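Local coordinates for protein endo-1,3-beta-glucanase, family GH16 (Zobellia galactanivorans, PDB 4BPZ) that probably hydrolyses internal beta-1,3 linkages of glucans such as algal laminarin, through its calcium-binding family 16 glycoside hydrolase domain, at residues Q48-R53 and N227-G232. The protein carries 1 engineered substitution. Residues are numbered along the deposited sequence; the frame is centred on the assembly and turned at random.
Sequences QHYTNR and NIAMGG
The phenol oxygen of Y50, OH, takes a weak, bent bond from N227 ND2 (3.1 Å, N-H...O angle 133°) and packs against A229, 3.4 Å from its CA. Both segments belong to the glycoside hydrolase family 16 beta-sandwich (jelly roll), where strand 48-50 pairs with strand 82-93 in parallel and strand 222-230 pairs with it antiparallel; the contact therefore joins two of the strands that pair with 82-93 through side chains. Their short axes stay 7.2 Å apart and run roughly antiparallel, at 153°. With CB pointing toward strand 227-230 and CG anti to the carbonyl carbon (chi1 -71°), the ring of Y50 extends across to it. The ring meets the I228 carbonyl at its edge, CE1 lying 3.4 Å from I228 O, an oxygen also hydrogen-bonded to S84 OG. Ring and N227 amide planes are nearly perpendicular, and N227's other amide end, OD1, is held by NE1 of W115, a residue that lines the glycan pocket, a bond likely to set the direction of ND2. With a leucine in place of Y50, N227 ND2 would probably lose this weak acceptor and a gap would be likely to open beside A229. Beyond the tyrosine's hydroxyl end, the bent chain of Q48 lays CG over one ring face of Y50, 3.7 Å above the plane and offset toward the rim.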
ATOM      1  N   GLN A  48      10.256   9.110   6.921  1.00 12.29           N
ATOM      2  CA  GLN A  48       9.160   9.232   7.879  1.00 12.48           C
ATOM      3  C   GLN A  48       9.264   8.247   9.033  1.00 12.03           C
ATOM      4  O   GLN A  48       9.821   7.128   8.888  1.00 12.85           O
ATOM      5  CB  GLN A  48       7.759   9.105   7.262  1.00 12.24           C
ATOM      6  CG  GLN A  48       7.323   7.660   6.919  1.00 12.71           C
ATOM      7  CD  GLN A  48       8.149   6.988   5.883  1.00 11.13           C
ATOM      8  OE1 GLN A  48       8.360   5.732   5.950  1.00 14.03           O
ATOM      9  NE2 GLN A  48       8.624   7.672   4.921  1.00 10.72           N
ATOM     10  N   HIS A  49       8.599   8.576  10.140  1.00 11.84           N
ATOM     11  CA  HIS A  49       8.024   7.594  11.058  1.00 12.11           C
ATOM     12  C   HIS A  49       6.554   7.422  10.760  1.00 11.92           C
ATOM     13  O   HIS A  49       5.878   8.331  10.315  1.00 12.77           O
ATOM     14  CB  HIS A  49       8.168   8.026  12.512  1.00 12.54           C
ATOM     15  CG  HIS A  49       9.465   7.606  13.147  1.00 13.26           C
ATOM     16  ND1 HIS A  49       9.913   6.358  13.112  1.00 13.91           N
ATOM     17  CD2 HIS A  49      10.389   8.345  13.876  1.00 13.30           C
ATOM     18  CE1 HIS A  49      11.093   6.309  13.757  1.00 14.42           C
ATOM     19  NE2 HIS A  49      11.355   7.517  14.232  1.00 14.92           N
ATOM     20  N   TYR A  50       6.089   6.215  11.040  1.00 11.47           N
ATOM     21  CA  TYR A  50       4.659   5.902  10.977  1.00 11.30           C
ATOM     22  C   TYR A  50       4.071   5.863  12.383  1.00 11.07           C
ATOM     23  O   TYR A  50       4.707   5.382  13.295  1.00 12.59           O
ATOM     24  CB  TYR A  50       4.442   4.572  10.245  1.00 11.79           C
ATOM     25  CG  TYR A  50       4.711   4.654   8.759  1.00 10.96           C
ATOM     26  CD1 TYR A  50       4.015   5.559   7.953  1.00 10.63           C
ATOM     27  CD2 TYR A  50       5.607   3.784   8.133  1.00 10.96           C
ATOM     28  CE1 TYR A  50       4.205   5.604   6.587  1.00 10.82           C
ATOM     29  CE2 TYR A  50       5.811   3.821   6.768  1.00 11.07           C
ATOM     30  CZ  TYR A  50       5.096   4.725   5.993  1.00  9.98           C
ATOM     31  OH  TYR A  50       5.259   4.763   4.622  1.00 11.91           O
ATOM     32  N   THR A  51       2.877   6.444  12.546  1.00 12.05           N
ATOM     33  CA  THR A  51       2.258   6.553  13.895  1.00 12.23           C
ATOM     34  C   THR A  51       0.827   6.134  13.752  1.00 11.83           C
ATOM     35  O   THR A  51       0.237   6.076  12.669  1.00 12.26           O
ATOM     36  CB  THR A  51       2.384   7.953  14.530  1.00 12.52           C
ATOM     37  OG1 THR A  51       1.232   8.755  14.226  1.00 12.63           O
ATOM     38  CG2 THR A  51       3.682   8.622  14.216  1.00 13.67           C
ATOM     39  N   ASN A  52       0.195   5.902  14.938  1.00 12.54           N
ATOM     40  CA  ASN A  52      -1.232   5.598  14.943  1.00 12.76           C
ATOM     41  C   ASN A  52      -2.074   6.755  15.436  1.00 12.49           C
ATOM     42  O   ASN A  52      -3.219   6.575  15.826  1.00 14.99           O
ATOM     43  CB  ASN A  52      -1.576   4.302  15.709  1.00 14.76           C
ATOM     44  CG  ASN A  52      -1.513   4.446  17.199  1.00 15.16           C
ATOM     45  OD1 ASN A  52      -2.069   3.531  17.951  1.00 19.00           O
ATOM     46  ND2 ASN A  52      -0.983   5.444  17.697  1.00 16.19           N
ATOM     47  N   ARG A  53      -1.523   7.977  15.391  1.00 12.77           N
ATOM     48  CA  ARG A  53      -2.190   9.143  15.893  1.00 14.50           C
ATOM     49  C   ARG A  53      -3.160   9.722  14.939  1.00 13.15           C
ATOM     50  O   ARG A  53      -3.056   9.557  13.703  1.00 12.38           O
ATOM     51  CB  ARG A  53      -1.159  10.227  16.270  1.00 14.66           C
ATOM     52  CG  ARG A  53      -0.049   9.793  17.199  1.00 15.49           C
ATOM     53  CD  ARG A  53       0.928  10.916  17.329  1.00 15.83           C
ATOM     54  NE  ARG A  53       1.502  11.174  16.009  1.00 15.24           N
ATOM     55  CZ  ARG A  53       2.061  12.318  15.611  1.00 14.03           C
ATOM     56  NH1 ARG A  53       2.288  13.314  16.441  1.00 16.06           N
ATOM     57  NH2 ARG A  53       2.392  12.484  14.332  1.00 14.37           N
ATOM     58  N   ASN A 227      -0.383   3.435   2.652  1.00 10.16           N
ATOM     59  CA  ASN A 227       0.588   4.287   3.347  1.00 10.34           C
ATOM     60  C   ASN A 227       0.925   5.518   2.500  1.00 10.25           C
ATOM     61  O   ASN A 227       0.697   5.508   1.284  1.00 10.34           O
ATOM     62  CB  ASN A 227       1.871   3.531   3.711  1.00 10.72           C
ATOM     63  CG  ASN A 227       2.660   3.110   2.508  1.00 10.73           C
ATOM     64  OD1 ASN A 227       2.265   2.156   1.832  1.00 12.23           O
ATOM     65  ND2 ASN A 227       3.687   3.856   2.144  1.00 11.93           N
ATOM     66  N   ILE A 228       1.535   6.516   3.124  1.00 10.46           N
ATOM     67  CA  ILE A 228       2.323   7.556   2.384  1.00 10.59           C
ATOM     68  C   ILE A 228       3.720   7.529   2.929  1.00  9.94           C
ATOM     69  O   ILE A 228       3.904   7.908   4.093  1.00 11.06           O
ATOM     70  CB  ILE A 228       1.756   8.986   2.488  1.00 11.52           C
ATOM     71  CG1 ILE A 228       0.260   9.117   2.199  1.00 11.56           C
ATOM     72  CG2 ILE A 228       2.589   9.874   1.547  1.00 12.01           C
ATOM     73  CD1 ILE A 228      -0.251  10.513   2.557  1.00 13.00           C
ATOM     74  N   ALA A 229       4.709   7.144   2.141  1.00 10.17           N
ATOM     75  CA  ALA A 229       6.107   7.346   2.537  1.00 11.22           C
ATOM     76  C   ALA A 229       6.513   8.753   2.125  1.00 10.78           C
ATOM     77  O   ALA A 229       5.956   9.331   1.192  1.00 11.05           O
ATOM     78  CB  ALA A 229       6.966   6.287   1.871  1.00 11.11           C
ATOM     79  N   MET A 230       7.514   9.277   2.783  1.00 11.63           N
ATOM     80  CA  MET A 230       8.124  10.606   2.436  1.00 11.30           C
ATOM     81  C   MET A 230       9.560  10.391   2.013  1.00 11.91           C
ATOM     82  O   MET A 230      10.340   9.750   2.703  1.00 12.63           O
ATOM     83  CB  MET A 230       8.065  11.521   3.599  1.00 12.60           C
ATOM     84  CG  MET A 230       6.660  11.995   3.961  1.00 13.07           C
ATOM     85  SD  MET A 230       5.758  12.855   2.610  1.00 13.07           S
ATOM     86  CE  MET A 230       6.865  14.246   2.274  1.00 14.35           C
ATOM     87  N   GLY A 231       9.916  10.967   0.861  1.00 12.04           N
ATOM     88  CA  GLY A 231      11.289  10.835   0.379  1.00 12.91           C
ATOM     89  C   GLY A 231      11.609   9.400   0.034  1.00 12.84           C
ATOM     90  O   GLY A 231      10.778   8.595  -0.389  1.00 13.10           O
ATOM     91  N   GLY A 232      12.909   9.080   0.198  1.00 13.28           N
ATOM     92  CA  GLY A 232      13.378   7.760  -0.192  1.00 14.14           C
ATOM     93  C   GLY A 232      13.382   7.520  -1.684  1.00 13.71           C
ATOM     94  O   GLY A 232      13.259   8.465  -2.509  1.00 14.79           O
TER